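Uncharacterized lipoprotein GfcB (Escherichia coli K12, PDB 2IN5) is an uncharacterized, mostly beta lipoprotein of the cell membrane that, as a homolog of group 4 capsule protein B, is probably linked to capsule polysaccharide export or assembly. Local coordinates at residues N73-K78 with W163-W168; D95-A100 with S128-A133; S107-D112 with W150-T155; A133-L138 with N144-V149. All coordinates share one frame; numbering follows the deposited sequence.

Overall arrangement
Three of the four contacts gather round one buried cluster of charges and aromatic rings. Contacts 1 and 2 have centres about 9 Å apart, contacts 2 and 3 about 7 Å, and contacts 1 and 3 about 10 Å; Arg75, Asp95, Phe130, Arg111 and Glu152 tie them together. Contact 4 lies farther out, its centre about 15 to 20 Å from the centres of the others, on a partly exposed stretch of the long hairpin 120-140 and 143-156. Strand 120-140 serves contacts 2 and 4, strand 143-156 contacts 3 and 4. Along the chain, contact 1 spans all the rest, joining early strand 75-80 to strand 161-170 and so bringing distant parts of this antiparallel fold together.

Contact 1 of 4, residues N73-K78 with W163-W168; sequences NGRLLK and WQNTFW
Gly74 meets the edge of the Phe167 ring with its carbonyl: Gly74 O lies 4.0 Å from Phe167 CE1, near the ring plane, and also takes a hydrogen bond from Gln181. The backbone takes a positive phi, 81°, a conformation glycine adopts easily, and a beta carbon here would have pointed at the ring. Arg75 follows and supplies most of what its own segment brings to Phe167. With CG anti to the backbone N (chi1 -179°), the chain then bends at chi2 and chi3 and brings the guanidinium across the end of the phenylalanine. Phe167 CZ sits over one face of that group, toward its rim, 3.5 Å from Arg75 NH1; the two planes are 64° apart, so this is no flat stack. Here strand 75-80, which carries a classic beta bulge at Leu77 and Lys78 opposite Val70, faces strand 161-170 through side chains, in the interior of a mostly antiparallel beta fold. At the guanidinium edge comes Asn165, its ND2 4.1 Å from Arg75 NH1. Both nitrogens are drawn to the same acceptor, Glu152 OE1, by a salt bridge from Arg75 and a hydrogen bond from Asn165, while Arg75 NH2 forms a second salt bridge with Asp95. A leucine in place of Arg75 would probably leave the buried carboxylates of Glu152 and Asp95 without this shared positive mate and take away the guanidinium face that lies against Phe167 CZ.

Contact 2 of 4, residues D95-A100 with S128-A133; sequences DPLRNA and STFSFA
The Phe130 ring has the CG corner of Pro96 over one face and the Leu97 methyl CD2 at its edge. Pro96 CG stands 3.5 Å from the ring centroid, 24° off the normal, which makes a CH-pi contact; it leans toward the CZ side, 3.3 Å from Phe130 CZ. Leu97 approaches at about a right angle to the phenylalanine side chain and brings CD2 within 4.0 Å of Phe130 CE1, near the ring plane. Proline and leucine, neighbours in sequence, thus hold two different sides of one ring. The CB of Phe130 is directed at 95-100, and a chi1 of -80°, with CG anti to the carbonyl carbon, lays the ring against Pro96 and Leu97. Their loop joins strand 86-89 to strand 108-117 and takes 3-10 form from Pro96 on, with backbone bonds from Arg98 N to Asp95 O and from Asn99 N to Pro96 O. It packs against the inward side of strand 120-140 within the antiparallel beta fold. Asp95 touches the ring more lightly: Asp95 OD1 is 4.2 Å from Phe130 CZ, with the carboxylate plane well tilted from the ring. The same oxygen accepts a weak hydrogen bond from Leu97 N, nearly straight at 173°, while its main partner is Arg75, by a salt bridge through NH2. Farther out, Ile103 touches both Pro96 and Phe130, and Trp109 of strand 108-117 packs on Asp95 and Pro96.

Contact 3 of 4, residues S107-D112 with W150-T155; sequences SRWTRD and WQEEVT
Arg111 of 107-112 faces Glu152 of 150-155 across two short strand pieces whose axes approach to 9.1 Å, with their N-to-C directions 42° apart. The distance is too great for backbone pairing, and side chains span it. Arg111 and Glu152 come from opposite directions, and Arg111 NH2 makes a salt bridge with Glu152 OE2 at 3.5 Å, a long one, the guanidinium and carboxylate planes standing 27° apart. The glutamate is extended, with CG anti to the backbone N (chi1 173°), which carries its carboxylate toward the arginine. Glu152 OE2 also lies 4.1 Å from Trp109 CE3, at the indole edge and close to its plane. Trp109 in turn packs against Arg111: the indole passes beneath the arginine, Trp109 CE3 lying 3.3 Å from the guanidinium plane, and Arg111 CD sits over the centre of the indole face. Arg111 NH1 gives a weak hydrogen bond to Trp109 O. Val154 adds an apolar neighbour, its CG1 standing 4.3 Å from Arg111 NH2. The carboxylate has further partners: OE1 is taken up by Arg75 and Asn165, and OE2 bonds with Ser128 OG, to which Arg111 NH1 is also joined. An alanine at Glu152 would probably leave Arg111 without its carboxylate partner and Arg75 with Asp95 alone, so that the buried positive charge here is less well balanced. Strand 120-140 lies between these two in the antiparallel order, so the arrangement is a side-chain bridge between next-but-one strands, part of a buried charge network.

Contact 4 of 4, residues A133-L138 with N144-V149; sequences AGLETL and NVLCNV
Glu136 and Cys147 form a hydrogen-bonded antiparallel pair: Cys147 N gives to Glu136 O at 2.8 Å, and Glu136 N gives to Cys147 O. Leu138 and Val145 pair the same way, with Leu138 N to Val145 O and Val145 N to Leu138 O both at 3.0 Å. Between them Thr137 faces Leu146 as a non-hydrogen-bonded pair, and on the other side of Glu136 and Cys147, Leu135 faces Asn148 likewise. At the far end Ala133 N bonds to Val149 O, and Val149 N to Gly134 O. The side chains divide between two faces. On the face of Glu136, Leu138, Val145, Cys147 and Val149, the Val149 methyl CG2 presses on Glu136 CB at 3.4 Å, while Leu138 CD1 reaches Cys147 SG at 4.1 Å. On the other face Leu135 CD1 meets Leu146 CD2 at 3.7 Å, the two chains at a slant. At the end of the pairing, the Thr137 methyl CG2 lies against Asn144 CB. At the backbone angles of Gly134 (phi 110°) any side chain would collide with the carbonyl O of Ala133. Behind the face of Glu136 and Leu138, Trp168 packs on Leu138 and Val149, and its NE1 hydrogen-bonds to Glu136 OE1. The two segments belong to the beta hairpin of strands 120-140 and 143-156; the N-to-C directions of the short pieces 133-138 and 144-149 are 155° apart. Strand 161-170 carries the antiparallel order onward: through the backbone, Asn148 bonds to Val169 of that strand and Leu146 to Ser171 just beyond it.

Contact 1 of 4, residues N73-K78 with W163-W168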
# COMPACT_ATOMS: atom_id res chain seq x y z
N ASN A 73 6.92 9.86 9.71
CA ASN A 73 7.06 11.09 10.48
C ASN A 73 8.05 12.08 9.87
O ASN A 73 9.03 12.48 10.51
CB ASN A 73 7.44 10.80 11.93
CG ASN A 73 6.91 11.86 12.87
OD1 ASN A 73 5.83 12.40 12.64
ND2 ASN A 73 7.64 12.15 13.94
N GLY A 74 7.76 12.47 8.63
CA GLY A 74 8.58 13.44 7.93
C GLY A 74 9.86 12.93 7.29
O GLY A 74 10.46 13.63 6.46
N ARG A 75 10.29 11.73 7.68
CA ARG A 75 11.50 11.14 7.14
C ARG A 75 11.22 10.45 5.82
O ARG A 75 10.29 9.64 5.72
CB ARG A 75 12.09 10.10 8.11
CG ARG A 75 13.39 9.46 7.61
CD ARG A 75 14.53 10.46 7.63
NE ARG A 75 15.02 10.68 8.98
CZ ARG A 75 16.05 11.46 9.31
NH1 ARG A 75 16.72 12.12 8.37
NH2 ARG A 75 16.42 11.56 10.58
N LEU A 76 12.02 10.76 4.81
CA LEU A 76 11.85 10.14 3.50
C LEU A 76 12.55 8.78 3.51
O LEU A 76 13.75 8.69 3.78
CB LEU A 76 12.45 11.03 2.42
CG LEU A 76 12.15 10.52 1.01
CD1 LEU A 76 10.64 10.50 0.77
CD2 LEU A 76 12.84 11.41 -0.00
N LEU A 77 11.77 7.74 3.23
CA LEU A 77 12.27 6.38 3.21
C LEU A 77 12.32 5.74 1.82
O LEU A 77 13.12 4.83 1.59
CB LEU A 77 11.42 5.50 4.12
CG LEU A 77 11.39 5.91 5.59
CD1 LEU A 77 10.32 5.13 6.28
CD2 LEU A 77 12.77 5.69 6.24
N LYS A 78 11.47 6.20 0.91
CA LYS A 78 11.46 5.62 -0.43
C LYS A 78 10.58 6.43 -1.37
O LYS A 78 9.58 7.00 -0.95
CB LYS A 78 10.96 4.18 -0.35
CG LYS A 78 11.00 3.39 -1.65
CD LYS A 78 10.25 2.08 -1.50
CE LYS A 78 10.08 1.38 -2.84
NZ LYS A 78 8.89 0.47 -2.83
N TRP A 163 25.86 17.66 5.21
CA TRP A 163 24.81 18.63 5.00
C TRP A 163 23.92 18.63 6.23
O TRP A 163 24.11 17.82 7.15
CB TRP A 163 24.00 18.26 3.76
CG TRP A 163 23.23 16.97 3.88
CD1 TRP A 163 21.89 16.84 4.11
CD2 TRP A 163 23.75 15.65 3.73
NE1 TRP A 163 21.54 15.50 4.10
CE2 TRP A 163 22.67 14.75 3.87
CE3 TRP A 163 25.03 15.12 3.48
CZ2 TRP A 163 22.82 13.36 3.76
CZ3 TRP A 163 25.18 13.74 3.38
CH2 TRP A 163 24.08 12.88 3.52
N GLN A 164 22.95 19.54 6.26
CA GLN A 164 22.02 19.66 7.38
C GLN A 164 20.57 19.52 6.95
O GLN A 164 20.16 20.10 5.96
CB GLN A 164 22.22 21.02 8.06
CG GLN A 164 21.08 21.43 9.01
CD GLN A 164 21.21 22.87 9.48
OE1 GLN A 164 21.87 23.16 10.48
NE2 GLN A 164 20.59 23.79 8.74
N ASN A 165 19.81 18.71 7.68
CA ASN A 165 18.38 18.54 7.42
C ASN A 165 17.70 19.24 8.58
O ASN A 165 18.28 19.37 9.65
CB ASN A 165 17.94 17.08 7.44
CG ASN A 165 18.63 16.24 6.37
OD1 ASN A 165 18.69 16.62 5.20
ND2 ASN A 165 19.13 15.08 6.77
N THR A 166 16.46 19.67 8.38
CA THR A 166 15.72 20.34 9.44
C THR A 166 14.33 19.74 9.54
O THR A 166 13.70 19.45 8.53
CB THR A 166 15.62 21.86 9.16
OG1 THR A 166 16.93 22.39 8.94
CG2 THR A 166 15.00 22.58 10.35
N PHE A 167 13.87 19.54 10.78
CA PHE A 167 12.55 18.95 11.02
C PHE A 167 11.78 19.79 12.04
O PHE A 167 12.24 19.99 13.16
CB PHE A 167 12.71 17.52 11.54
CG PHE A 167 13.44 16.60 10.60
CD1 PHE A 167 12.77 15.99 9.55
CD2 PHE A 167 14.81 16.39 10.74
CE1 PHE A 167 13.45 15.18 8.64
CE2 PHE A 167 15.50 15.58 9.84
CZ PHE A 167 14.82 14.98 8.78
N TRP A 168 10.61 20.27 11.63
CA TRP A 168 9.74 21.07 12.50
C TRP A 168 8.71 20.16 13.15
O TRP A 168 7.77 19.70 12.50
CB TRP A 168 9.04 22.13 11.68
CG TRP A 168 9.94 23.25 11.32
CD1 TRP A 168 10.13 24.40 12.03
CD2 TRP A 168 10.78 23.33 10.17
NE1 TRP A 168 11.05 25.20 11.38
CE2 TRP A 168 11.46 24.57 10.23
CE3 TRP A 168 11.03 22.49 9.07
CZ2 TRP A 168 12.36 24.99 9.25
CZ3 TRP A 168 11.93 22.90 8.09
CH2 TRP A 168 12.58 24.14 8.19

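Contact 2 of 4, residues D95-A100 with S128-A133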
# COMPACT_ATOMS: atom_id res chain seq x y z
N ASP A 95 15.55 5.50 13.80
CA ASP A 95 15.50 6.93 13.52
C ASP A 95 14.81 7.64 14.67
O ASP A 95 13.70 7.28 15.06
CB ASP A 95 14.77 7.17 12.20
CG ASP A 95 14.53 8.64 11.92
OD1 ASP A 95 15.33 9.50 12.35
OD2 ASP A 95 13.53 8.93 11.23
N PRO A 96 15.46 8.67 15.24
CA PRO A 96 14.90 9.43 16.36
C PRO A 96 13.51 10.02 16.10
O PRO A 96 12.73 10.22 17.03
CB PRO A 96 15.96 10.49 16.64
CG PRO A 96 16.75 10.57 15.38
CD PRO A 96 16.80 9.17 14.87
N LEU A 97 13.20 10.29 14.84
CA LEU A 97 11.91 10.83 14.47
C LEU A 97 10.80 9.82 14.76
O LEU A 97 9.62 10.16 14.67
CB LEU A 97 11.88 11.20 13.00
CG LEU A 97 12.78 12.39 12.65
CD1 LEU A 97 12.84 12.57 11.14
CD2 LEU A 97 12.23 13.64 13.32
N ARG A 98 11.17 8.59 15.10
CA ARG A 98 10.13 7.60 15.40
C ARG A 98 9.46 7.98 16.72
O ARG A 98 8.36 7.54 17.00
CB ARG A 98 10.71 6.19 15.48
CG ARG A 98 11.08 5.60 14.13
CD ARG A 98 11.48 4.14 14.24
NE ARG A 98 10.51 3.28 13.58
CZ ARG A 98 9.36 2.90 14.12
NH1 ARG A 98 9.03 3.31 15.34
NH2 ARG A 98 8.51 2.14 13.43
N ASN A 99 10.16 8.78 17.52
CA ASN A 99 9.62 9.26 18.79
C ASN A 99 10.11 10.71 18.89
O ASN A 99 10.94 11.05 19.73
CB ASN A 99 10.16 8.44 19.96
CG ASN A 99 9.34 8.62 21.23
OD1 ASN A 99 8.91 9.74 21.54
ND2 ASN A 99 9.12 7.53 21.96
N ALA A 100 9.60 11.55 18.00
CA ALA A 100 9.99 12.96 17.91
C ALA A 100 9.94 13.76 19.20
O ALA A 100 10.73 14.67 19.39
CB ALA A 100 9.16 13.66 16.82
N SER A 128 24.35 10.84 11.54
CA SER A 128 23.92 12.18 11.91
C SER A 128 23.64 12.34 13.39
O SER A 128 23.49 11.37 14.13
CB SER A 128 22.65 12.56 11.14
OG SER A 128 21.56 11.73 11.54
N THR A 129 23.55 13.60 13.82
CA THR A 129 23.26 13.93 15.20
C THR A 129 22.22 15.05 15.21
O THR A 129 22.31 16.00 14.43
CB THR A 129 24.53 14.41 15.96
OG1 THR A 129 24.96 15.67 15.44
CG2 THR A 129 25.66 13.40 15.79
N PHE A 130 21.22 14.91 16.08
CA PHE A 130 20.18 15.92 16.16
C PHE A 130 20.57 17.05 17.11
O PHE A 130 21.10 16.81 18.19
CB PHE A 130 18.87 15.29 16.64
CG PHE A 130 18.11 14.58 15.55
CD1 PHE A 130 16.74 14.76 15.43
CD2 PHE A 130 18.75 13.73 14.65
CE1 PHE A 130 16.02 14.11 14.44
CE2 PHE A 130 18.04 13.08 13.66
CZ PHE A 130 16.67 13.27 13.55
N SER A 131 20.32 18.28 16.69
CA SER A 131 20.65 19.44 17.50
C SER A 131 19.41 20.34 17.64
O SER A 131 18.85 20.80 16.63
CB SER A 131 21.83 20.19 16.86
OG SER A 131 22.43 21.14 17.74
N PHE A 132 18.97 20.56 18.88
CA PHE A 132 17.79 21.38 19.16
C PHE A 132 18.10 22.82 18.78
O PHE A 132 18.99 23.46 19.35
CB PHE A 132 17.40 21.29 20.63
CG PHE A 132 16.11 21.99 20.96
CD1 PHE A 132 14.91 21.57 20.39
CD2 PHE A 132 16.10 23.11 21.79
CE1 PHE A 132 13.72 22.25 20.64
CE2 PHE A 132 14.91 23.80 22.05
CZ PHE A 132 13.72 23.37 21.47
N ALA A 133 17.35 23.33 17.81
CA ALA A 133 17.54 24.68 17.31
C ALA A 133 16.56 25.67 17.94
O ALA A 133 16.59 26.86 17.64
CB ALA A 133 17.39 24.69 15.79

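Contact 3 of 4, residues S107-D112 with W150-T155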
# COMPACT_ATOMS: atom_id res chain seq x y z
N SER A 107 21.05 13.34 19.88
CA SER A 107 20.64 12.04 19.35
C SER A 107 21.41 11.70 18.08
O SER A 107 21.67 12.58 17.25
CB SER A 107 19.14 12.03 19.04
OG SER A 107 18.35 12.03 20.22
N ARG A 108 21.78 10.44 17.93
CA ARG A 108 22.54 10.03 16.76
C ARG A 108 21.83 8.90 16.04
O ARG A 108 20.92 8.27 16.59
CB ARG A 108 23.96 9.63 17.18
CG ARG A 108 24.67 10.69 18.04
CD ARG A 108 26.20 10.72 17.86
NE ARG A 108 26.84 9.43 18.11
CZ ARG A 108 28.16 9.22 18.06
NH1 ARG A 108 28.99 10.22 17.77
NH2 ARG A 108 28.65 8.00 18.27
N TRP A 109 22.21 8.68 14.79
CA TRP A 109 21.61 7.62 13.99
C TRP A 109 22.52 7.28 12.84
O TRP A 109 23.07 8.16 12.18
CB TRP A 109 20.24 8.04 13.47
CG TRP A 109 19.58 7.02 12.58
CD1 TRP A 109 19.61 5.67 12.73
CD2 TRP A 109 18.74 7.29 11.45
NE1 TRP A 109 18.83 5.07 11.76
CE2 TRP A 109 18.29 6.05 10.97
CE3 TRP A 109 18.33 8.46 10.81
CZ2 TRP A 109 17.43 5.94 9.86
CZ3 TRP A 109 17.48 8.35 9.71
CH2 TRP A 109 17.04 7.10 9.25
N THR A 110 22.69 5.99 12.60
CA THR A 110 23.54 5.52 11.53
C THR A 110 22.75 4.58 10.63
O THR A 110 22.05 3.69 11.10
CB THR A 110 24.80 4.80 12.10
OG1 THR A 110 25.71 5.79 12.61
CG2 THR A 110 25.50 3.99 11.02
N ARG A 111 22.85 4.81 9.33
CA ARG A 111 22.14 3.98 8.37
C ARG A 111 22.76 4.12 7.00
O ARG A 111 23.62 4.98 6.77
CB ARG A 111 20.66 4.37 8.32
CG ARG A 111 20.36 5.72 7.67
CD ARG A 111 20.99 6.86 8.44
NE ARG A 111 20.41 8.14 8.06
CZ ARG A 111 20.68 9.30 8.66
NH1 ARG A 111 21.53 9.34 9.69
NH2 ARG A 111 20.10 10.41 8.24
N ASP A 112 22.35 3.26 6.08
CA ASP A 112 22.85 3.34 4.72
C ASP A 112 21.65 3.67 3.82
O ASP A 112 20.52 3.33 4.17
CB ASP A 112 23.49 2.01 4.28
CG ASP A 112 24.70 1.62 5.13
OD1 ASP A 112 25.67 2.41 5.24
OD2 ASP A 112 24.69 0.50 5.69
N TRP A 150 14.34 20.89 15.10
CA TRP A 150 15.48 20.00 15.22
C TRP A 150 16.35 20.05 13.98
O TRP A 150 15.87 19.90 12.87
CB TRP A 150 14.99 18.57 15.43
CG TRP A 150 14.50 18.29 16.81
CD1 TRP A 150 13.20 18.15 17.21
CD2 TRP A 150 15.31 18.07 17.96
NE1 TRP A 150 13.15 17.83 18.55
CE2 TRP A 150 14.43 17.78 19.03
CE3 TRP A 150 16.69 18.08 18.19
CZ2 TRP A 150 14.90 17.50 20.32
CZ3 TRP A 150 17.15 17.81 19.46
CH2 TRP A 150 16.25 17.52 20.51
N GLN A 151 17.64 20.29 14.19
CA GLN A 151 18.62 20.36 13.11
C GLN A 151 19.47 19.10 13.11
O GLN A 151 20.25 18.87 14.03
CB GLN A 151 19.53 21.56 13.30
CG GLN A 151 18.81 22.87 13.25
CD GLN A 151 18.75 23.43 11.86
OE1 GLN A 151 18.64 22.69 10.88
NE2 GLN A 151 18.81 24.76 11.75
N GLU A 152 19.33 18.28 12.06
CA GLU A 152 20.09 17.04 11.93
C GLU A 152 21.35 17.25 11.10
O GLU A 152 21.29 17.49 9.89
CB GLU A 152 19.22 15.96 11.29
CG GLU A 152 19.96 14.67 10.95
CD GLU A 152 19.06 13.64 10.26
OE1 GLU A 152 18.46 13.97 9.21
OE2 GLU A 152 18.96 12.49 10.75
N GLU A 153 22.50 17.17 11.76
CA GLU A 153 23.79 17.31 11.08
C GLU A 153 24.18 15.94 10.53
O GLU A 153 24.48 15.02 11.30
CB GLU A 153 24.86 17.83 12.05
CG GLU A 153 24.56 19.22 12.63
CD GLU A 153 24.30 20.27 11.55
OE1 GLU A 153 25.14 20.42 10.63
OE2 GLU A 153 23.24 20.95 11.61
N VAL A 154 24.17 15.80 9.22
CA VAL A 154 24.50 14.51 8.62
C VAL A 154 25.85 14.53 7.91
O VAL A 154 26.25 15.54 7.32
CB VAL A 154 23.42 14.06 7.59
CG1 VAL A 154 23.64 12.61 7.21
CG2 VAL A 154 22.03 14.26 8.16
N THR A 155 26.56 13.42 8.01
CA THR A 155 27.85 13.28 7.33
C THR A 155 27.85 11.90 6.68
O THR A 155 27.44 10.91 7.30
CB THR A 155 29.07 13.41 8.30
OG1 THR A 155 29.02 12.39 9.31
CG2 THR A 155 29.09 14.79 8.98

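Contact 4 of 4, residues A133-L138 with N144-V149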
# COMPACT_ATOMS: atom_id res chain seq x y z
N ALA A 133 17.35 23.33 17.81
CA ALA A 133 17.54 24.68 17.31
C ALA A 133 16.56 25.67 17.94
O ALA A 133 16.59 26.86 17.64
CB ALA A 133 17.39 24.69 15.79
N GLY A 134 15.68 25.16 18.80
CA GLY A 134 14.74 26.03 19.46
C GLY A 134 13.28 25.92 19.08
O GLY A 134 12.83 24.98 18.43
N LEU A 135 12.52 26.92 19.51
CA LEU A 135 11.10 26.99 19.24
C LEU A 135 10.85 27.82 17.99
O LEU A 135 11.65 28.69 17.63
CB LEU A 135 10.40 27.61 20.44
CG LEU A 135 9.02 28.23 20.25
CD1 LEU A 135 7.96 27.17 20.08
CD2 LEU A 135 8.72 29.10 21.45
N GLU A 136 9.77 27.51 17.29
CA GLU A 136 9.37 28.24 16.10
C GLU A 136 7.92 27.96 15.79
O GLU A 136 7.45 26.84 15.92
CB GLU A 136 10.21 27.85 14.89
CG GLU A 136 10.16 28.97 13.84
CD GLU A 136 10.67 28.57 12.46
OE1 GLU A 136 11.69 27.85 12.36
OE2 GLU A 136 10.04 29.01 11.47
N THR A 137 7.21 29.00 15.39
CA THR A 137 5.81 28.87 15.03
C THR A 137 5.70 29.00 13.52
O THR A 137 6.22 29.94 12.92
CB THR A 137 4.95 29.97 15.70
OG1 THR A 137 5.00 29.80 17.12
CG2 THR A 137 3.50 29.89 15.23
N LEU A 138 5.02 28.04 12.91
CA LEU A 138 4.82 28.02 11.46
C LEU A 138 3.35 28.21 11.18
O LEU A 138 2.50 27.78 11.96
CB LEU A 138 5.25 26.67 10.87
CG LEU A 138 6.70 26.18 11.04
CD1 LEU A 138 6.85 24.82 10.39
CD2 LEU A 138 7.64 27.18 10.41
N ASN A 144 -1.68 28.38 13.10
CA ASN A 144 -0.41 28.44 13.78
C ASN A 144 -0.11 27.12 14.47
O ASN A 144 -1.00 26.47 15.01
CB ASN A 144 -0.40 29.56 14.81
CG ASN A 144 -0.19 30.90 14.19
OD1 ASN A 144 0.37 31.00 13.10
ND2 ASN A 144 -0.62 31.95 14.88
N VAL A 145 1.16 26.75 14.45
CA VAL A 145 1.61 25.53 15.10
C VAL A 145 2.99 25.74 15.73
O VAL A 145 3.94 26.17 15.06
CB VAL A 145 1.62 24.32 14.11
CG1 VAL A 145 2.49 24.61 12.91
CG2 VAL A 145 2.08 23.06 14.82
N LEU A 146 3.08 25.47 17.03
CA LEU A 146 4.33 25.59 17.78
C LEU A 146 5.12 24.34 17.52
O LEU A 146 4.63 23.24 17.75
CB LEU A 146 4.07 25.71 19.28
CG LEU A 146 3.53 27.05 19.77
CD1 LEU A 146 3.36 27.01 21.29
CD2 LEU A 146 4.49 28.14 19.38
N CYS A 147 6.36 24.52 17.06
CA CYS A 147 7.22 23.40 16.73
C CYS A 147 8.55 23.45 17.42
O CYS A 147 9.09 24.53 17.65
CB CYS A 147 7.54 23.37 15.23
SG CYS A 147 6.15 23.34 14.10
N ASN A 148 9.09 22.28 17.73
CA ASN A 148 10.43 22.20 18.29
C ASN A 148 11.23 22.06 17.00
O ASN A 148 10.95 21.18 16.18
CB ASN A 148 10.64 20.93 19.12
CG ASN A 148 9.85 20.94 20.41
OD1 ASN A 148 9.68 21.98 21.05
ND2 ASN A 148 9.38 19.76 20.81
N VAL A 149 12.21 22.93 16.80
CA VAL A 149 13.02 22.87 15.60
C VAL A 149 14.25 22.00 15.83
O VAL A 149 15.10 22.32 16.65
CB VAL A 149 13.49 24.27 15.16
CG1 VAL A 149 14.32 24.16 13.89
CG2 VAL A 149 12.28 25.17 14.93